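Local atomic coordinates of ABC transporter permease (Klebsiella pneumoniae, PDB entry 5NUP), a protein that probably takes part in phospholipid transport as an outer-membrane lipoprotein of the MlaA family, embedded beside a partner protein of the membrane. Residues F[13-17]-F[199-203]; F[64-68]-F[114-118]; F[83-87]-F[109-113]. All blocks are in the same frame, centred on the assembly; numbering follows the deposited sequence.

Contact 1 of 3, residues F[13-17]-F[199-203]; sequences RSDPL and REAYF
The backbones of the loop 13-17 and the helical turn 199-203 stay well apart, with Arg-13 and Glu-200 the nearest pair at 10.0 Å between CA atoms, and long side chains span the gap. The contact combines a cation-pi stack with a salt-bridge network, and it ties the loop that leads into helix 18-35 to helix 194-209. The guanidinium of Arg-13 lies flat on the ring of Phe-203, the planes 14° apart and Arg-13 CZ 4.0 Å from the ring centroid. Its NH1 sits above the middle of the ring, while CD and NE pass nearer to CD2. The Arg-13 chain leaves with CG anti to the backbone N (chi1 174°) and runs straight until it bends at chi3, which turns the flat group over the ring. The other face of Phe-203 is covered by Tyr-202 CD1, and Tyr-129 meets the ring edge-to-face, so the aromatic group is held from several directions.

Beside this stack, Arg-199 reaches out between two acids. Its NE makes a weak hydrogen bond, part of a salt bridge, to OE1 of Glu-200, at 3.3 Å. That same OE1 is 4.3 Å from NE of Arg-13, too far for a salt bridge, but near enough that the carboxylate would probably temper the charge of both arginines. At the far end, Asp-15 is tied both to the hydroxyl of Tyr-195 and to Arg-199: OD2 offers its anti lone pair to NH1 of Arg-199 at 3.0 Å, in the guanidinium plane.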
loop_
_atom_site.group_PDB
_atom_site.type_symbol
_atom_site.label_atom_id
_atom_site.label_comp_id
_atom_site.label_asym_id
_atom_site.label_seq_id
_atom_site.Cartn_x
_atom_site.Cartn_y
_atom_site.Cartn_z
ATOM N N ARG F 13 -48.765 55.793 15.259
ATOM C CA ARG F 13 -47.417 55.310 14.971
ATOM C C ARG F 13 -46.699 56.299 14.031
ATOM O O ARG F 13 -46.434 55.984 12.862
ATOM C CB ARG F 13 -47.469 53.890 14.365
ATOM C CG ARG F 13 -46.117 53.328 13.893
ATOM C CD ARG F 13 -46.191 51.876 13.455
ATOM N NE ARG F 13 -45.662 50.933 14.446
ATOM C CZ ARG F 13 -44.398 50.891 14.875
ATOM N NH1 ARG F 13 -43.496 51.742 14.404
ATOM N NH2 ARG F 13 -44.026 49.981 15.776
ATOM N N SER F 14 -46.400 57.498 14.547
ATOM C CA SER F 14 -45.704 58.513 13.761
ATOM C C SER F 14 -46.382 58.705 12.409
ATOM O O SER F 14 -47.434 59.345 12.302
ATOM C CB SER F 14 -44.225 58.147 13.556
ATOM O OG SER F 14 -43.674 57.486 14.683
ATOM N N ASP F 15 -45.778 58.113 11.382
ATOM C CA ASP F 15 -46.210 58.131 9.991
ATOM C C ASP F 15 -46.462 59.568 9.555
ATOM O O ASP F 15 -47.605 59.948 9.259
ATOM C CB ASP F 15 -47.454 57.264 9.776
ATOM C CG ASP F 15 -47.404 56.500 8.449
ATOM O OD1 ASP F 15 -46.595 56.878 7.570
ATOM O OD2 ASP F 15 -48.142 55.503 8.298
ATOM N N PRO F 16 -45.405 60.385 9.474
ATOM C CA PRO F 16 -45.574 61.727 8.901
ATOM C C PRO F 16 -45.984 61.694 7.443
ATOM O O PRO F 16 -46.661 62.619 6.983
ATOM C CB PRO F 16 -44.177 62.352 9.058
ATOM C CG PRO F 16 -43.464 61.510 10.075
ATOM C CD PRO F 16 -44.012 60.134 9.889
ATOM N N LEU F 17 -45.604 60.652 6.700
ATOM C CA LEU F 17 -45.948 60.552 5.289
ATOM C C LEU F 17 -47.066 59.551 5.020
ATOM O O LEU F 17 -47.191 59.054 3.897
ATOM C CB LEU F 17 -44.713 60.193 4.463
ATOM C CG LEU F 17 -43.428 61.009 4.547
ATOM C CD1 LEU F 17 -42.297 60.218 5.204
ATOM C CD2 LEU F 17 -43.094 61.410 3.081
ATOM N N ARG F 199 -48.350 47.532 6.792
ATOM C CA ARG F 199 -47.463 48.319 7.637
ATOM C C ARG F 199 -47.179 47.600 8.954
ATOM O O ARG F 199 -46.033 47.574 9.411
ATOM C CB ARG F 199 -48.054 49.718 7.903
ATOM C CG ARG F 199 -47.301 50.515 8.959
ATOM C CD ARG F 199 -47.968 51.800 9.427
ATOM N NE ARG F 199 -49.098 51.593 10.323
ATOM C CZ ARG F 199 -49.996 52.530 10.601
ATOM N NH1 ARG F 199 -49.873 53.736 10.067
ATOM N NH2 ARG F 199 -50.993 52.266 11.433
ATOM N N GLU F 200 -48.190 46.961 9.554
ATOM C CA GLU F 200 -47.946 46.202 10.780
ATOM C C GLU F 200 -47.092 44.974 10.505
ATOM O O GLU F 200 -46.096 44.740 11.195
ATOM C CB GLU F 200 -49.262 45.802 11.438
ATOM C CG GLU F 200 -50.080 46.981 11.957
ATOM C CD GLU F 200 -49.271 47.944 12.814
ATOM O OE1 GLU F 200 -48.760 48.948 12.270
ATOM O OE2 GLU F 200 -49.156 47.704 14.035
ATOM N N ALA F 201 -47.419 44.220 9.453
ATOM C CA ALA F 201 -46.611 43.052 9.122
ATOM C C ALA F 201 -45.151 43.441 8.952
ATOM O O ALA F 201 -44.252 42.687 9.350
ATOM C CB ALA F 201 -47.142 42.371 7.859
ATOM N N TYR F 202 -44.895 44.615 8.363
ATOM C CA TYR F 202 -43.524 45.108 8.259
ATOM C C TYR F 202 -42.885 45.229 9.635
ATOM O O TYR F 202 -41.864 44.584 9.923
ATOM C CB TYR F 202 -43.487 46.448 7.533
ATOM C CG TYR F 202 -42.095 47.022 7.444
ATOM C CD1 TYR F 202 -41.619 47.878 8.423
ATOM C CD2 TYR F 202 -41.255 46.706 6.388
ATOM C CE1 TYR F 202 -40.344 48.401 8.350
ATOM C CE2 TYR F 202 -39.975 47.233 6.302
ATOM C CZ TYR F 202 -39.526 48.074 7.288
ATOM O OH TYR F 202 -38.258 48.606 7.220
ATOM N N PHE F 203 -43.494 46.036 10.513
ATOM C CA PHE F 203 -42.903 46.327 11.818
ATOM C C PHE F 203 -42.942 45.124 12.760
ATOM O O PHE F 203 -42.186 45.094 13.737
ATOM C CB PHE F 203 -43.591 47.534 12.469
ATOM C CG PHE F 203 -43.156 48.864 11.898
ATOM C CD1 PHE F 203 -41.836 49.274 11.980
ATOM C CD2 PHE F 203 -44.079 49.706 11.280
ATOM C CE1 PHE F 203 -41.433 50.485 11.442
ATOM C CE2 PHE F 203 -43.685 50.924 10.748
ATOM C CZ PHE F 203 -42.360 51.315 10.833
#

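Contact 2 of 3, residues F[64-68]-F[114-118]; sequences EEPAV and EPHRF
Val-68 lays its CG2 methyl against the ring of Pro-115, 3.6 Å from CB, while CG1, anti to the backbone N (chi1 -178°), turns toward the backbone of His-116. This is a helix-on-loop contact: the first turn of helix 65-74 rests on the extended segment that precedes helix 118-124, with Arg-117 at the N-cap position of the latter. The two chains come closest where Val-68 faces His-116, their CA atoms 5.4 Å apart. There Val-68 CA points its hydrogen almost straight at the His-116 carbonyl, a CA-H...O contact of 3.5 Å to O with 161° at the hydrogen.

Charged groups continue the contact beside this apolar patch. The carboxylate of Glu-64 comes up to the CB-CG edge of the Pro-115 ring, and its OE1 meets the edge of the Arg-117 guanidinium in a weak salt bridge. With the planes 71° apart the groups do not pair side by side; OE1 alone meets NH2. Both charges have further partners: Glu-64 OE2 pairs with Lys-169, and Arg-117 is held by the side chain of Asp-152 and by the Asp-149 carbonyl. The His-116 ring turns away from residues 64-68 and meets the ring of Tyr-72, further along the helix; NE2 bonds to the Gly-212 carbonyl, and ND1 bonds weakly to the carbonyl of Glu-114 in its own segment. The Glu-64 to Arg-117 link, from OE1 to NH2, measures 3.4 Å.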
loop_
_atom_site.group_PDB
_atom_site.type_symbol
_atom_site.label_atom_id
_atom_site.label_comp_id
_atom_site.label_asym_id
_atom_site.label_seq_id
_atom_site.Cartn_x
_atom_site.Cartn_y
_atom_site.Cartn_z
ATOM N N GLU F 64 -25.399 37.013 1.178
ATOM C CA GLU F 64 -25.646 37.781 2.383
ATOM C C GLU F 64 -25.088 37.159 3.655
ATOM O O GLU F 64 -25.101 37.830 4.693
ATOM C CB GLU F 64 -27.144 37.970 2.560
ATOM C CG GLU F 64 -27.732 38.821 1.484
ATOM C CD GLU F 64 -29.158 39.125 1.740
ATOM O OE1 GLU F 64 -29.507 39.277 2.929
ATOM O OE2 GLU F 64 -29.929 39.148 0.756
ATOM N N GLU F 65 -24.598 35.900 3.617
ATOM C CA GLU F 65 -24.178 35.252 4.863
ATOM C C GLU F 65 -22.847 35.762 5.417
ATOM O O GLU F 65 -22.685 35.767 6.642
ATOM C CB GLU F 65 -24.134 33.726 4.724
ATOM C CG GLU F 65 -25.398 33.135 4.160
ATOM C CD GLU F 65 -26.318 32.662 5.270
ATOM O OE1 GLU F 65 -25.928 32.847 6.437
ATOM O OE2 GLU F 65 -27.424 32.135 4.998
ATOM N N PRO F 66 -21.894 36.228 4.598
ATOM C CA PRO F 66 -20.756 36.958 5.186
ATOM C C PRO F 66 -21.178 38.200 5.944
ATOM O O PRO F 66 -20.589 38.531 6.988
ATOM C CB PRO F 66 -19.896 37.326 3.972
ATOM C CG PRO F 66 -20.240 36.325 2.939
ATOM C CD PRO F 66 -21.640 35.845 3.196
ATOM N N ALA F 67 -22.208 38.894 5.452
ATOM C CA ALA F 67 -22.669 40.088 6.146
ATOM C C ALA F 67 -23.425 39.734 7.422
ATOM O O ALA F 67 -23.249 40.395 8.448
ATOM C CB ALA F 67 -23.538 40.928 5.213
ATOM N N VAL F 68 -24.240 38.678 7.389
ATOM C CA VAL F 68 -24.940 38.240 8.595
ATOM C C VAL F 68 -23.954 37.917 9.714
ATOM O O VAL F 68 -24.246 38.141 10.894
ATOM C CB VAL F 68 -25.870 37.058 8.275
ATOM C CG1 VAL F 68 -26.624 36.626 9.507
ATOM C CG2 VAL F 68 -26.842 37.480 7.223
ATOM N N GLU F 114 -33.509 33.913 7.957
ATOM C CA GLU F 114 -33.529 35.190 7.225
ATOM C C GLU F 114 -32.492 36.148 7.813
ATOM O O GLU F 114 -32.275 36.156 9.034
ATOM C CB GLU F 114 -34.945 35.832 7.190
ATOM C CG GLU F 114 -34.963 37.167 6.374
ATOM C CD GLU F 114 -36.235 37.473 5.559
ATOM O OE1 GLU F 114 -37.021 36.545 5.264
ATOM O OE2 GLU F 114 -36.394 38.633 5.105
ATOM N N PRO F 115 -31.823 36.940 6.962
ATOM C CA PRO F 115 -30.623 37.648 7.420
ATOM C C PRO F 115 -30.880 38.640 8.538
ATOM O O PRO F 115 -31.952 39.244 8.629
ATOM C CB PRO F 115 -30.126 38.368 6.151
ATOM C CG PRO F 115 -31.135 38.154 5.126
ATOM C CD PRO F 115 -31.858 36.910 5.491
ATOM N N HIS F 116 -29.870 38.768 9.404
ATOM C CA HIS F 116 -29.743 39.838 10.392
ATOM C C HIS F 116 -28.577 40.693 9.909
ATOM O O HIS F 116 -27.427 40.248 9.942
ATOM C CB HIS F 116 -29.467 39.299 11.797
ATOM C CG HIS F 116 -30.656 38.691 12.466
ATOM N ND1 HIS F 116 -31.486 37.792 11.832
ATOM C CD2 HIS F 116 -31.148 38.835 13.718
ATOM C CE1 HIS F 116 -32.441 37.412 12.663
ATOM N NE2 HIS F 116 -32.256 38.028 13.815
ATOM N N ARG F 117 -28.864 41.903 9.443
ATOM C CA ARG F 117 -27.815 42.768 8.909
ATOM C C ARG F 117 -27.743 44.098 9.642
ATOM O O ARG F 117 -28.166 44.195 10.800
ATOM C CB ARG F 117 -28.026 42.966 7.408
ATOM C CG ARG F 117 -28.003 41.635 6.714
ATOM C CD ARG F 117 -28.096 41.707 5.212
ATOM N NE ARG F 117 -27.536 42.912 4.618
ATOM C CZ ARG F 117 -27.784 43.270 3.360
ATOM N NH1 ARG F 117 -27.289 44.391 2.865
ATOM N NH2 ARG F 117 -28.553 42.514 2.597
ATOM N N PHE F 118 -27.163 45.116 9.001
ATOM C CA PHE F 118 -26.754 46.276 9.773
ATOM C C PHE F 118 -27.959 47.052 10.283
ATOM O O PHE F 118 -27.876 47.687 11.341
ATOM C CB PHE F 118 -25.841 47.194 8.964
ATOM C CG PHE F 118 -25.098 48.178 9.823
ATOM C CD1 PHE F 118 -25.008 49.514 9.443
ATOM C CD2 PHE F 118 -24.505 47.774 11.023
ATOM C CE1 PHE F 118 -24.342 50.437 10.254
ATOM C CE2 PHE F 118 -23.835 48.673 11.822
ATOM C CZ PHE F 118 -23.741 50.003 11.441
#

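Contact 3 of 3, residues F[83-87]-F[109-113]; sequences VHFTR and QLQRV
Arg-87 reaches from helix 78-93 to the backbone of the loop 109-113 and donates from NH1 to the carbonyl O of Leu-110, 2.9 Å away. The bond is nearly straight, 169° at the hydrogen, and lies close to both the guanidinium plane and the carbonyl plane. A bend at chi3 (53°) turns the arginine head so that its edge meets this oxygen while one face passes over Arg-112 CA. The two arginines come together through that backbone and CB; the head of Arg-112 leads off to weak bonds with Ser-57 and Ser-61.

Leu-110 turns its branched end back to the helix. Its CG is anti to the carbonyl carbon (chi1 -53°), which carries CD2 to 3.8 Å from Thr-86 CB and 4.1 Å from Val-83 CG1, with CD1 against the Thr-86 methyl. At the other end of the contact, Val-113 sends CG1 to the CE1 edge of the His-84 ring, in its plane. Aromatic side chains of another protein chain pack on Val-83, Thr-86, Gln-109 and Leu-110, so this side of the contact, Leu-110 with Val-83 and Thr-86 included, also faces the partner protein.

Because Arg-87 also pairs with Asp-101 through NH1 and with Glu-65 through NE, its buried charge is probably well balanced, and the loop carbonyl adds a further acceptor to a cation already held by two acids.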
loop_
_atom_site.group_PDB
_atom_site.type_symbol
_atom_site.label_atom_id
_atom_site.label_comp_id
_atom_site.label_asym_id
_atom_site.label_seq_id
_atom_site.Cartn_x
_atom_site.Cartn_y
_atom_site.Cartn_z
ATOM N N VAL F 83 -22.060 30.404 12.909
ATOM C CA VAL F 83 -23.102 29.621 12.246
ATOM C C VAL F 83 -23.277 30.122 10.826
ATOM O O VAL F 83 -23.379 29.342 9.878
ATOM C CB VAL F 83 -24.421 29.697 13.031
ATOM C CG1 VAL F 83 -25.570 29.243 12.162
ATOM C CG2 VAL F 83 -24.368 28.901 14.298
ATOM N N HIS F 84 -23.258 31.433 10.647
ATOM C CA HIS F 84 -23.397 31.928 9.294
ATOM C C HIS F 84 -22.064 31.946 8.555
ATOM O O HIS F 84 -22.051 31.835 7.323
ATOM C CB HIS F 84 -24.088 33.300 9.315
ATOM C CG HIS F 84 -25.508 33.233 9.795
ATOM N ND1 HIS F 84 -26.553 32.880 8.972
ATOM C CD2 HIS F 84 -26.055 33.452 11.017
ATOM C CE1 HIS F 84 -27.679 32.887 9.660
ATOM N NE2 HIS F 84 -27.407 33.234 10.904
ATOM N N PHE F 85 -20.943 31.950 9.272
ATOM C CA PHE F 85 -19.681 31.646 8.607
ATOM C C PHE F 85 -19.693 30.223 8.052
ATOM O O PHE F 85 -19.278 29.985 6.908
ATOM C CB PHE F 85 -18.490 31.836 9.546
ATOM C CG PHE F 85 -17.195 31.327 8.961
ATOM C CD1 PHE F 85 -16.802 30.005 9.151
ATOM C CD2 PHE F 85 -16.395 32.155 8.186
ATOM C CE1 PHE F 85 -15.652 29.536 8.588
ATOM C CE2 PHE F 85 -15.218 31.677 7.623
ATOM C CZ PHE F 85 -14.855 30.377 7.821
ATOM N N THR F 86 -20.125 29.255 8.871
ATOM C CA THR F 86 -20.133 27.867 8.424
ATOM C C THR F 86 -21.044 27.717 7.223
ATOM O O THR F 86 -20.723 27.000 6.269
ATOM C CB THR F 86 -20.595 26.934 9.550
ATOM O OG1 THR F 86 -19.802 27.153 10.731
ATOM C CG2 THR F 86 -20.478 25.475 9.122
ATOM N N ARG F 87 -22.172 28.425 7.238
ATOM C CA ARG F 87 -23.070 28.393 6.093
ATOM C C ARG F 87 -22.368 28.925 4.852
ATOM O O ARG F 87 -22.351 28.269 3.811
ATOM C CB ARG F 87 -24.342 29.197 6.395
ATOM C CG ARG F 87 -25.414 28.402 7.115
ATOM C CD ARG F 87 -26.760 29.044 6.954
ATOM N NE ARG F 87 -27.015 29.248 5.536
ATOM C CZ ARG F 87 -27.627 28.382 4.744
ATOM N NH1 ARG F 87 -28.057 27.218 5.211
ATOM N NH2 ARG F 87 -27.775 28.682 3.471
ATOM N N GLN F 109 -28.449 22.708 12.949
ATOM C CA GLN F 109 -28.169 24.073 13.404
ATOM C C GLN F 109 -27.591 24.984 12.321
ATOM O O GLN F 109 -27.273 26.136 12.631
ATOM C CB GLN F 109 -27.232 24.103 14.616
ATOM C CG GLN F 109 -27.733 23.405 15.870
ATOM C CD GLN F 109 -26.944 22.139 16.166
ATOM O OE1 GLN F 109 -25.919 21.867 15.541
ATOM N NE2 GLN F 109 -27.408 21.370 17.144
ATOM N N LEU F 110 -27.480 24.549 11.071
ATOM C CA LEU F 110 -26.957 25.427 10.029
ATOM C C LEU F 110 -27.993 25.711 8.943
ATOM O O LEU F 110 -27.633 26.201 7.862
ATOM C CB LEU F 110 -25.696 24.823 9.397
ATOM C CG LEU F 110 -24.621 24.432 10.414
ATOM C CD1 LEU F 110 -23.644 23.406 9.836
ATOM C CD2 LEU F 110 -23.907 25.643 11.021
ATOM N N GLN F 111 -29.265 25.421 9.207
ATOM C CA GLN F 111 -30.332 25.710 8.259
ATOM C C GLN F 111 -30.330 27.177 7.891
ATOM O O GLN F 111 -29.969 28.032 8.696
ATOM C CB GLN F 111 -31.680 25.360 8.871
ATOM C CG GLN F 111 -31.597 24.059 9.575
ATOM C CD GLN F 111 -32.459 22.989 9.000
ATOM O OE1 GLN F 111 -33.573 23.241 8.538
ATOM N NE2 GLN F 111 -31.954 21.767 9.034
ATOM N N ARG F 112 -30.778 27.466 6.676
ATOM C CA ARG F 112 -30.869 28.853 6.272
ATOM C C ARG F 112 -31.904 29.536 7.147
ATOM O O ARG F 112 -32.882 28.916 7.570
ATOM C CB ARG F 112 -31.298 28.990 4.814
ATOM C CG ARG F 112 -31.566 30.433 4.463
ATOM C CD ARG F 112 -32.603 30.629 3.424
ATOM N NE ARG F 112 -31.995 30.832 2.129
ATOM C CZ ARG F 112 -32.608 30.545 0.995
ATOM N NH1 ARG F 112 -33.840 30.055 1.018
ATOM N NH2 ARG F 112 -31.991 30.740 -0.150
ATOM N N VAL F 113 -31.645 30.800 7.475
ATOM C CA VAL F 113 -32.561 31.628 8.247
ATOM C C VAL F 113 -32.492 33.032 7.639
ATOM O O VAL F 113 -31.593 33.326 6.849
ATOM C CB VAL F 113 -32.184 31.531 9.749
ATOM C CG1 VAL F 113 -31.045 32.467 10.106
ATOM C CG2 VAL F 113 -33.402 31.689 10.632
#

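Overall arrangement
From the N terminus, the segment 13-17 is the first to meet a distant partner, and contact 1 closes the longest loop by joining it to helix 194-209. Both other contacts are nested within that loop. Contact 2 brings residues 64-68, on helix 65-74, to the segment before helix 118-124, and inside its loop contact 3 joins helix 78-93 to residues 109-113, which directly precede 114-118 in the chain. Contacts 2 and 3 touch, their centres about 11 Å apart, through Glu-65 with His-84 and Arg-87 and through Val-68 with His-84. Contact 1 lies apart, its centre about 31 Å from that of contact 3, on the opposite side of the chain's centre.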